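Local atomic coordinates of putative chromatin binding protein (Chaetomium thermophilum, PDB entry 6QP0), a protein that acts as a tRNA-dependent ATPase essential for tRNA modification by Elongator, this chain being its P-loop nucleotide-binding part. Residues 16-19 with 20-23; 75-78 with 79-82; 204-207 with 208-212; 239-242 with 243-247. One frame throughout, in Å; residues are numbered along the deposited sequence.

Contact 1: residues 16-19 with 20-23. With MG (magnesium ion), chain D; ADP (adenosine-5'-diphosphate), chain B.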
loop_
_atom_site.group_PDB
_atom_site.type_symbol
_atom_site.label_atom_id
_atom_site.label_comp_id
_atom_site.label_asym_id
_atom_site.label_seq_id
_atom_site.Cartn_x
_atom_site.Cartn_y
_atom_site.Cartn_z
ATOM N N THR A 16 6.983 0.783 1.755
ATOM C CA THR A 16 7.179 1.415 3.056
ATOM C C THR A 16 8.056 2.655 2.934
ATOM O O THR A 16 7.789 3.680 3.571
ATOM C CB THR A 16 7.798 0.418 4.038
ATOM O OG1 THR A 16 7.030 -0.792 4.049
ATOM C CG2 THR A 16 7.832 1.002 5.442
ATOM N N THR A 17 9.103 2.584 2.111
ATOM C CA THR A 17 10.004 3.720 1.958
ATOM C C THR A 17 9.273 4.921 1.374
ATOM O O THR A 17 9.385 6.041 1.887
ATOM C CB THR A 17 11.188 3.321 1.077
ATOM O OG1 THR A 17 11.643 2.016 1.461
ATOM C CG2 THR A 17 12.329 4.315 1.229
ATOM N N ARG A 18 8.507 4.708 0.300
ATOM C CA ARG A 18 7.731 5.797 -0.282
ATOM C C ARG A 18 6.596 6.234 0.637
ATOM O O ARG A 18 6.265 7.424 0.686
ATOM C CB ARG A 18 7.175 5.377 -1.642
ATOM C CG ARG A 18 7.950 5.920 -2.841
ATOM C CD ARG A 18 9.392 5.435 -2.868
ATOM N NE ARG A 18 10.011 5.655 -4.174
ATOM C CZ ARG A 18 10.517 6.815 -4.584
ATOM N NH1 ARG A 18 10.483 7.882 -3.795
ATOM N NH2 ARG A 18 11.056 6.911 -5.791
ATOM N N ALA A 19 5.986 5.296 1.367
ATOM C CA ALA A 19 4.887 5.652 2.259
ATOM C C ALA A 19 5.354 6.595 3.362
ATOM O O ALA A 19 4.640 7.535 3.730
ATOM C CB ALA A 19 4.267 4.391 2.860
ATOM N N ARG A 20 6.549 6.357 3.907
ATOM C CA ARG A 20 7.105 7.272 4.898
ATOM C C ARG A 20 7.264 8.669 4.314
ATOM O O ARG A 20 6.843 9.661 4.919
ATOM C CB ARG A 20 8.447 6.743 5.402
ATOM C CG ARG A 20 8.343 5.477 6.235
ATOM C CD ARG A 20 9.691 4.788 6.361
ATOM N NE ARG A 20 9.622 3.591 7.194
ATOM C CZ ARG A 20 10.565 2.655 7.243
ATOM N NH1 ARG A 20 11.655 2.766 6.497
ATOM N NH2 ARG A 20 10.413 1.602 8.034
ATOM N N GLN A 21 7.874 8.762 3.127
ATOM C CA GLN A 21 8.035 10.053 2.467
ATOM C C GLN A 21 6.691 10.745 2.280
ATOM O O GLN A 21 6.562 11.949 2.541
ATOM C CB GLN A 21 8.727 9.858 1.117
ATOM C CG GLN A 21 10.092 9.192 1.207
ATOM C CD GLN A 21 10.688 8.890 -0.157
ATOM O OE1 GLN A 21 10.265 9.448 -1.171
ATOM N NE2 GLN A 21 11.672 7.999 -0.188
ATOM N N LEU A 22 5.680 10.001 1.831
ATOM C CA LEU A 22 4.353 10.580 1.669
ATOM C C LEU A 22 3.824 11.114 2.992
ATOM O O LEU A 22 3.262 12.216 3.045
ATOM C CB LEU A 22 3.398 9.537 1.092
ATOM C CG LEU A 22 1.994 10.028 0.735
ATOM C CD1 LEU A 22 2.036 10.992 -0.436
ATOM C CD2 LEU A 22 1.084 8.849 0.428
ATOM N N TYR A 23 3.989 10.346 4.073
ATOM C CA TYR A 23 3.555 10.803 5.389
ATOM C C TYR A 23 4.228 12.118 5.755
ATOM O O TYR A 23 3.556 13.105 6.079
ATOM C CB TYR A 23 3.862 9.729 6.438
ATOM C CG TYR A 23 3.381 10.056 7.837
ATOM C CD1 TYR A 23 4.088 10.934 8.652
ATOM C CD2 TYR A 23 2.231 9.471 8.349
ATOM C CE1 TYR A 23 3.653 11.229 9.931
ATOM C CE2 TYR A 23 1.790 9.758 9.627
ATOM C CZ TYR A 23 2.504 10.635 10.413
ATOM O OH TYR A 23 2.062 10.922 11.685
HETATM MG MG MG D . 5.698 -2.109 3.296
HETATM P PB ADP B . 8.582 -2.890 1.024
HETATM O O1B ADP B . 8.223 -2.558 2.456
HETATM O O2B ADP B . 8.568 -4.380 0.829
HETATM O O3B ADP B . 7.583 -2.261 0.083
HETATM P PA ADP B . 10.900 -1.161 1.513
HETATM O O1A ADP B . 11.081 -1.603 2.945
HETATM O O2A ADP B . 10.119 0.133 1.462
HETATM O O3A ADP B . 10.104 -2.340 0.673
HETATM O "O5'" ADP B . 12.393 -0.965 0.813
HETATM C "C5'" ADP B . 13.124 -2.131 0.488
HETATM C "C4'" ADP B . 14.489 -1.856 0.422
HETATM O "O4'" ADP B . 14.819 -1.167 -0.880
HETATM C "C3'" ADP B . 14.928 -0.836 1.578
HETATM O "O3'" ADP B . 16.301 -1.181 2.075
HETATM C "C2'" ADP B . 14.934 0.282 1.045
HETATM O "O2'" ADP B . 16.036 1.096 1.609
HETATM C "C1'" ADP B . 15.176 0.051 -0.583
HETATM N N9 ADP B . 14.357 0.966 -1.304
HETATM C C8 ADP B . 13.037 1.111 -1.401
HETATM N N7 ADP B . 12.816 2.146 -2.220
HETATM C C5 ADP B . 14.008 2.624 -2.617
HETATM C C6 ADP B . 14.350 3.667 -3.451
HETATM N N6 ADP B . 13.942 4.767 -4.319
HETATM N N1 ADP B . 15.620 3.943 -3.689
HETATM C C2 ADP B . 16.593 3.201 -3.111
HETATM N N3 ADP B . 16.267 2.174 -2.289
HETATM C C4 ADP B . 14.971 1.893 -2.049
HETATM O O HOH W 1 6.068 -2.829 5.459
#
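OG1 of Thr16 is held from several sides: it lies 2.0 Å from the magnesium ion and 2.7 Å from O1B of ADP, and hydrogen-bonds with Asp130 OD2, O1B and Asp130 competing for its one proton. Thr16 and Arg20, which its methyl meets, belong to the first turns of helix 15-31, directly after the Walker A loop. With OG1 beside the backbone N (chi1 -52°), CG2 is swung the other way, over a face of the Arg20 guanidinium, and stands 3.6 Å from Arg20 NE. That guanidinium forms a salt bridge to Asp199, a residue of the aluminium fluoride pocket. The backbone amide of Arg20 meets Thr16 O at 3.0 Å, while Thr17 N donates to O2A of ADP at 2.7 Å. On another flank of the helix, the bent chain of Arg18 crosses the extended Gln21, and NH1 of Arg18 makes a weak bond to Gln21 OE1 (3.1 Å, N-H...O only 125°), at the guanidinium edge and in its plane. N6 of ADP sits over one face of the same group. Replacing Gln21 by an alanine removes this acceptor, and Arg18 NH1 would probably lose a weak restraint, with Ala232 O still in place for NH2. The chemistry implies a division of labour: Thr16 and Thr17 hold metal and phosphates, whereas Arg18 flanks the base.

Contact 2: residues 75-78 with 79-82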
loop_
_atom_site.group_PDB
_atom_site.type_symbol
_atom_site.label_atom_id
_atom_site.label_comp_id
_atom_site.label_asym_id
_atom_site.label_seq_id
_atom_site.Cartn_x
_atom_site.Cartn_y
_atom_site.Cartn_z
ATOM N N TYR A 75 -1.474 6.178 9.219
ATOM C CA TYR A 75 -0.623 5.255 8.482
ATOM C C TYR A 75 -0.922 3.833 8.933
ATOM O O TYR A 75 -0.904 3.544 10.133
ATOM C CB TYR A 75 0.860 5.572 8.697
ATOM C CG TYR A 75 1.791 4.499 8.174
ATOM C CD1 TYR A 75 2.152 4.458 6.834
ATOM C CD2 TYR A 75 2.308 3.530 9.022
ATOM C CE1 TYR A 75 3.000 3.479 6.355
ATOM C CE2 TYR A 75 3.158 2.549 8.550
ATOM C CZ TYR A 75 3.500 2.528 7.217
ATOM O OH TYR A 75 4.344 1.552 6.742
ATOM N N ILE A 76 -1.187 2.951 7.971
ATOM C CA ILE A 76 -1.516 1.558 8.242
ATOM C C ILE A 76 -0.667 0.673 7.342
ATOM O O ILE A 76 -0.405 1.018 6.185
ATOM C CB ILE A 76 -3.015 1.270 8.019
ATOM C CG1 ILE A 76 -3.876 2.235 8.835
ATOM C CG2 ILE A 76 -3.339 -0.174 8.387
ATOM C CD1 ILE A 76 -5.351 2.188 8.484
ATOM N N SER A 77 -0.248 -0.476 7.868
ATOM C CA SER A 77 0.546 -1.426 7.108
ATOM C C SER A 77 0.333 -2.815 7.690
ATOM O O SER A 77 -0.247 -2.977 8.767
ATOM C CB SER A 77 2.033 -1.054 7.123
ATOM O OG SER A 77 2.597 -1.271 8.405
ATOM N N ASP A 78 0.805 -3.828 6.958
ATOM C CA ASP A 78 0.797 -5.186 7.489
ATOM C C ASP A 78 1.539 -5.249 8.820
ATOM O O ASP A 78 1.114 -5.948 9.748
ATOM C CB ASP A 78 1.422 -6.153 6.482
ATOM C CG ASP A 78 0.579 -6.327 5.228
ATOM O OD1 ASP A 78 -0.324 -5.500 4.988
ATOM O OD2 ASP A 78 0.818 -7.301 4.484
ATOM N N ALA A 79 2.643 -4.505 8.936
ATOM C CA ALA A 79 3.444 -4.540 10.155
ATOM C C ALA A 79 2.714 -3.888 11.323
ATOM O O ALA A 79 2.762 -4.394 12.450
ATOM C CB ALA A 79 4.788 -3.852 9.913
ATOM N N THR A 80 2.038 -2.760 11.078
ATOM C CA THR A 80 1.303 -2.099 12.151
ATOM C C THR A 80 0.171 -2.977 12.670
ATOM O O THR A 80 -0.176 -2.907 13.853
ATOM C CB THR A 80 0.741 -0.759 11.672
ATOM O OG1 THR A 80 -0.180 -0.979 10.597
ATOM C CG2 THR A 80 1.864 0.162 11.216
ATOM N N LEU A 81 -0.415 -3.795 11.801
ATOM C CA LEU A 81 -1.459 -4.732 12.182
ATOM C C LEU A 81 -0.907 -6.110 12.517
ATOM O O LEU A 81 -1.686 -7.052 12.690
ATOM C CB LEU A 81 -2.489 -4.849 11.058
ATOM C CG LEU A 81 -3.132 -3.534 10.619
ATOM C CD1 LEU A 81 -4.045 -3.760 9.427
ATOM C CD2 LEU A 81 -3.898 -2.894 11.771
ATOM N N SER A 82 0.413 -6.246 12.609
ATOM C CA SER A 82 1.049 -7.517 12.946
ATOM C C SER A 82 0.583 -8.627 12.007
ATOM O O SER A 82 0.238 -9.733 12.429
ATOM C CB SER A 82 0.781 -7.885 14.404
ATOM O OG SER A 82 1.281 -6.889 15.276
#
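Ser77 O accepts two bonds from the residues that follow it, from Thr80 OG1 at 2.7 Å and from Leu81 N at 3.1 Å, both donors reaching it from the same face of its carbonyl plane. A third bond has the same sense but ends on the side chain: Thr80 N donates to Ser77 OG at 3.1 Å with an N-H...O angle of 162°. Side-chain and main-chain oxygens of one serine thus take the amides three and four residues on, which meets the definition of an ST motif. It turns the chain as it leaves strand 72-77, an outermost strand of the parallel sheet, and runs into the type I turn Ala79 to Ser82. OG of Ser77 stands between its own backbone N and carbonyl carbon (chi1 71°), the rotation that lets it face the Thr80 amide. Asp78 points its carboxylate elsewhere, to Tyr88 and Ser131. Packing lies outside this polar knot. On one side Ile76 CG2 meets Leu81 CD1 at 3.8 Å, and helix 106-120 covers both side chains. Tyr75, whose OH bonds to the magnesium ligand Asp130, approaches the motif too: its CE2 lies 3.8 Å from Thr80 CG2, which meets the ring obliquely.

Contact 3: residues 204-207 with 208-212; sequences ERSN and WENLV
Glu204 O and Trp208 N open a run of four i to i+4 bonds, the first 2.8 Å long and nearly along the C=O axis, whereas Glu209 N reaches Arg205 O at 3.2 Å from 37° above the carbonyl plane. Glu204 is the N-cap residue of helix 205-213, and its main-chain carbonyl rather than its carboxylate makes the link. Among side chains, Leu211 crosses Asn207 at an angle: Leu211 CB lies 3.3 Å from Asn207 O, and CD1 of Leu211 is 4.1 Å from Asn207 OD1, a loose polar-apolar touch. With Glu209 CG beside the backbone N (chi1 -66°), that atom lies 3.3 Å from Arg205 O; the bend at chi2 then directs the carboxylate to Arg166 on helix 162-174. Arg205 reaches the same helix through a salt bridge to Glu170. The indole of Trp208 leads away from the preceding turn, its CG anti to the backbone N (chi1 -167°). Val212 CG2 covers one ring face, 3.6 Å above its plane, Tyr203 meets the indole edge-to-face, and NE1 donates to Ser12 OG. Since Ser12 binds ADP, that bond is consistent with this short helix being a second-shell wall of the P-loop nucleotide site, fastened to helix 162-174 by two ion pairs.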
loop_
_atom_site.group_PDB
_atom_site.type_symbol
_atom_site.label_atom_id
_atom_site.label_comp_id
_atom_site.label_asym_id
_atom_site.label_seq_id
_atom_site.Cartn_x
_atom_site.Cartn_y
_atom_site.Cartn_z
ATOM N N GLU A 204 9.845 -15.609 2.257
ATOM C CA GLU A 204 10.420 -16.846 1.746
ATOM C C GLU A 204 10.437 -16.779 0.222
ATOM O O GLU A 204 9.478 -16.314 -0.400
ATOM C CB GLU A 204 9.622 -18.053 2.231
ATOM C CG GLU A 204 9.589 -18.210 3.747
ATOM C CD GLU A 204 10.974 -18.343 4.348
ATOM O OE1 GLU A 204 11.783 -19.110 3.792
ATOM O OE2 GLU A 204 11.258 -17.673 5.363
ATOM N N ARG A 205 11.540 -17.225 -0.386
ATOM C CA ARG A 205 11.690 -17.058 -1.831
ATOM C C ARG A 205 10.531 -17.687 -2.603
ATOM O O ARG A 205 10.193 -17.218 -3.697
ATOM C CB ARG A 205 13.031 -17.636 -2.296
ATOM C CG ARG A 205 14.235 -16.774 -1.913
ATOM C CD ARG A 205 15.482 -17.140 -2.714
ATOM N NE ARG A 205 16.168 -18.320 -2.189
ATOM C CZ ARG A 205 17.344 -18.294 -1.563
ATOM N NH1 ARG A 205 17.987 -17.146 -1.382
ATOM N NH2 ARG A 205 17.881 -19.425 -1.125
ATOM N N SER A 206 9.903 -18.733 -2.058
ATOM C CA SER A 206 8.701 -19.285 -2.680
ATOM C C SER A 206 7.549 -18.289 -2.618
ATOM O O SER A 206 6.894 -18.014 -3.632
ATOM C CB SER A 206 8.314 -20.598 -1.994
ATOM O OG SER A 206 7.152 -21.175 -2.568
ATOM N N ASN A 207 7.285 -17.734 -1.433
ATOM C CA ASN A 207 6.204 -16.767 -1.290
ATOM C C ASN A 207 6.463 -15.516 -2.120
ATOM O O ASN A 207 5.524 -14.904 -2.645
ATOM C CB ASN A 207 6.024 -16.389 0.181
ATOM C CG ASN A 207 4.852 -15.447 0.402
ATOM O OD1 ASN A 207 3.833 -15.541 -0.279
ATOM N ND2 ASN A 207 4.997 -14.531 1.351
ATOM N N TRP A 208 7.732 -15.110 -2.238
ATOM C CA TRP A 208 8.065 -13.884 -2.955
ATOM C C TRP A 208 7.787 -14.026 -4.447
ATOM O O TRP A 208 7.124 -13.172 -5.048
ATOM C CB TRP A 208 9.534 -13.526 -2.708
ATOM C CG TRP A 208 9.914 -12.145 -3.136
ATOM C CD1 TRP A 208 10.003 -11.042 -2.345
ATOM C CD2 TRP A 208 10.263 -11.721 -4.458
ATOM N NE1 TRP A 208 10.385 -9.953 -3.091
ATOM C CE2 TRP A 208 10.548 -10.344 -4.391
ATOM C CE3 TRP A 208 10.359 -12.371 -5.690
ATOM C CZ2 TRP A 208 10.921 -9.606 -5.509
ATOM C CZ3 TRP A 208 10.731 -11.638 -6.796
ATOM C CH2 TRP A 208 11.008 -10.270 -6.700
ATOM N N GLU A 209 8.281 -15.104 -5.064
ATOM C CA GLU A 209 8.104 -15.282 -6.500
ATOM C C GLU A 209 6.628 -15.366 -6.868
ATOM O O GLU A 209 6.163 -14.679 -7.785
ATOM C CB GLU A 209 8.840 -16.536 -6.979
ATOM C CG GLU A 209 10.357 -16.476 -6.859
ATOM C CD GLU A 209 10.968 -15.347 -7.668
ATOM O OE1 GLU A 209 12.174 -15.070 -7.487
ATOM O OE2 GLU A 209 10.245 -14.738 -8.482
ATOM N N ASN A 210 5.871 -16.217 -6.166
ATOM C CA ASN A 210 4.458 -16.383 -6.491
ATOM C C ASN A 210 3.682 -15.084 -6.308
ATOM O O ASN A 210 2.702 -14.844 -7.024
ATOM C CB ASN A 210 3.851 -17.495 -5.633
ATOM C CG ASN A 210 4.587 -18.816 -5.780
ATOM O OD1 ASN A 210 4.951 -19.454 -4.792
ATOM N ND2 ASN A 210 4.818 -19.226 -7.020
ATOM N N LEU A 211 4.099 -14.231 -5.364
ATOM C CA LEU A 211 3.434 -12.945 -5.179
ATOM C C LEU A 211 3.593 -12.063 -6.413
ATOM O O LEU A 211 2.618 -11.486 -6.906
ATOM C CB LEU A 211 3.985 -12.232 -3.943
ATOM C CG LEU A 211 3.138 -12.304 -2.673
ATOM C CD1 LEU A 211 3.876 -11.654 -1.516
ATOM C CD2 LEU A 211 1.780 -11.645 -2.878
ATOM N N VAL A 212 4.823 -11.936 -6.921
ATOM C CA VAL A 212 5.044 -11.126 -8.115
ATOM C C VAL A 212 4.217 -11.658 -9.277
ATOM O O VAL A 212 3.559 -10.897 -9.995
ATOM C CB VAL A 212 6.539 -11.087 -8.478
ATOM C CG1 VAL A 212 6.731 -10.296 -9.764
ATOM C CG2 VAL A 212 7.357 -10.499 -7.349
#

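Contact 4: residues 239-242 with 243-247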
loop_
_atom_site.group_PDB
_atom_site.type_symbol
_atom_site.label_atom_id
_atom_site.label_comp_id
_atom_site.label_asym_id
_atom_site.label_seq_id
_atom_site.Cartn_x
_atom_site.Cartn_y
_atom_site.Cartn_z
ATOM N N GLN A 239 10.715 14.949 -8.496
ATOM C CA GLN A 239 9.702 14.199 -9.233
ATOM C C GLN A 239 8.753 13.490 -8.270
ATOM O O GLN A 239 7.540 13.441 -8.505
ATOM C CB GLN A 239 10.360 13.199 -10.188
ATOM C CG GLN A 239 10.698 13.784 -11.563
ATOM C CD GLN A 239 9.478 14.361 -12.253
ATOM O OE1 GLN A 239 8.356 13.913 -12.015
ATOM N NE2 GLN A 239 9.685 15.376 -13.086
ATOM N N THR A 240 9.284 12.947 -7.168
ATOM C CA THR A 240 8.418 12.442 -6.108
ATOM C C THR A 240 7.569 13.568 -5.528
ATOM O O THR A 240 6.362 13.407 -5.313
ATOM C CB THR A 240 9.245 11.791 -4.996
ATOM O OG1 THR A 240 10.012 12.802 -4.330
ATOM C CG2 THR A 240 10.178 10.720 -5.548
ATOM N N ARG A 241 8.194 14.722 -5.260
ATOM C CA ARG A 241 7.462 15.868 -4.729
ATOM C C ARG A 241 6.365 16.327 -5.683
ATOM O O ARG A 241 5.316 16.805 -5.232
ATOM C CB ARG A 241 8.430 17.022 -4.444
ATOM C CG ARG A 241 7.798 18.305 -3.876
ATOM C CD ARG A 241 7.402 18.166 -2.404
ATOM N NE ARG A 241 7.363 19.459 -1.715
ATOM C CZ ARG A 241 8.116 19.790 -0.663
ATOM N NH1 ARG A 241 8.977 18.922 -0.142
ATOM N NH2 ARG A 241 7.996 20.998 -0.124
ATOM N N GLN A 242 6.580 16.201 -6.997
ATOM C CA GLN A 242 5.549 16.605 -7.949
ATOM C C GLN A 242 4.356 15.655 -7.904
ATOM O O GLN A 242 3.202 16.096 -7.977
ATOM C CB GLN A 242 6.119 16.672 -9.365
ATOM C CG GLN A 242 5.228 17.451 -10.319
ATOM C CD GLN A 242 5.842 17.652 -11.689
ATOM O OE1 GLN A 242 6.924 17.145 -11.984
ATOM N NE2 GLN A 242 5.148 18.399 -12.538
ATOM N N VAL A 243 4.608 14.347 -7.790
ATOM C CA VAL A 243 3.516 13.390 -7.651
ATOM C C VAL A 243 2.705 13.686 -6.390
ATOM O O VAL A 243 1.470 13.699 -6.414
ATOM C CB VAL A 243 4.050 11.947 -7.626
ATOM C CG1 VAL A 243 2.896 10.968 -7.395
ATOM C CG2 VAL A 243 4.801 11.618 -8.901
ATOM N N PHE A 244 3.397 13.897 -5.266
ATOM C CA PHE A 244 2.701 14.109 -4.000
ATOM C C PHE A 244 1.742 15.294 -4.084
ATOM O O PHE A 244 0.661 15.268 -3.482
ATOM C CB PHE A 244 3.710 14.326 -2.870
ATOM C CG PHE A 244 4.490 13.094 -2.492
ATOM C CD1 PHE A 244 4.118 11.839 -2.947
ATOM C CD2 PHE A 244 5.596 13.196 -1.668
ATOM C CE1 PHE A 244 4.837 10.716 -2.591
ATOM C CE2 PHE A 244 6.317 12.078 -1.310
ATOM C CZ PHE A 244 5.937 10.837 -1.770
ATOM N N ASP A 245 2.124 16.347 -4.817
ATOM C CA ASP A 245 1.254 17.510 -4.961
ATOM C C ASP A 245 -0.021 17.154 -5.723
ATOM O O ASP A 245 -1.110 17.624 -5.373
ATOM C CB ASP A 245 2.004 18.643 -5.668
ATOM C CG ASP A 245 2.931 19.414 -4.734
ATOM O OD1 ASP A 245 2.429 20.177 -3.881
ATOM O OD2 ASP A 245 4.164 19.249 -4.848
ATOM N N LYS A 246 0.096 16.335 -6.772
ATOM C CA LYS A 246 -1.089 15.902 -7.504
ATOM C C LYS A 246 -1.955 14.991 -6.641
ATOM O O LYS A 246 -3.190 15.034 -6.730
ATOM C CB LYS A 246 -0.679 15.205 -8.801
ATOM C CG LYS A 246 -0.042 16.128 -9.842
ATOM C CD LYS A 246 0.920 15.355 -10.734
ATOM C CE LYS A 246 1.424 16.178 -11.913
ATOM N NZ LYS A 246 1.707 17.608 -11.593
ATOM N N ILE A 247 -1.333 14.166 -5.792
ATOM C CA ILE A 247 -2.102 13.402 -4.813
ATOM C C ILE A 247 -2.877 14.351 -3.906
ATOM O O ILE A 247 -4.059 14.133 -3.617
ATOM C CB ILE A 247 -1.188 12.473 -3.991
ATOM C CG1 ILE A 247 -0.509 11.427 -4.879
ATOM C CG2 ILE A 247 -2.002 11.796 -2.885
ATOM C CD1 ILE A 247 0.573 10.624 -4.173
#
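Thr240 and Phe244 form the tight flank of helix 237-250, which packs beside helix 15-31 on the parallel sheet of this P-loop fold. Phe244 N bonds to Thr240 O at 3.0 Å with an N-H...O angle of 165°, and the same carbonyl oxygen stands over one face of the Phe244 ring, 3.4 Å from its CG. The ring takes this place with CG anti to the carbonyl carbon (chi1 -70°), and Leu22, Tyr25 and Leu231 close round it. Were Phe244 an alanine, a gap between the two helices would be likely to open and Leu22 to lose its aromatic partner. Val243 belongs to the same side, its CG2 3.3 Å from Gln239 O while Phe229 and Leu231 lie beyond.

Arg241 and Asp245 make a polar border next to helix 15-31. Arg241 NE and Asp245 OD2 are 4.5 Å apart, beyond a salt bridge, and their planes differ by 47°; each finds a firmer partner on that helix, Arg241 in Glu28 and Asp245 in Tyr25 and Arg29. The loose side is that of Gln242 and Lys246, both exposed. Their backbone bond is weak, at 3.3 Å from Lys246 N to Gln242 O, and the side chains run side by side, NE2 of Gln242 lying 3.7 Å from Lys246 NZ.

How the contacts relate
The four contacts follow in series along one P-loop domain built on a five-stranded parallel sheet. Contact 1, on helix 15-31, is the hub. Its centre lies about 13 Å from that of contact 2, at the end of strand 72-77, and they touch where Ala19 CB packs 3.8 Å from Tyr75 CE1. About 12 Å from it, centre to centre, is contact 4 on helix 237-250, where Leu22 CD1 comes within 3.4 Å of Phe244 CD1. Contact 3, on helix 205-213, touches none of the others; its centre is about 31 Å from that of contact 4, on opposite sides of the chain's centre. Contact 1 binds the nucleotide directly; the other three form an outer shell.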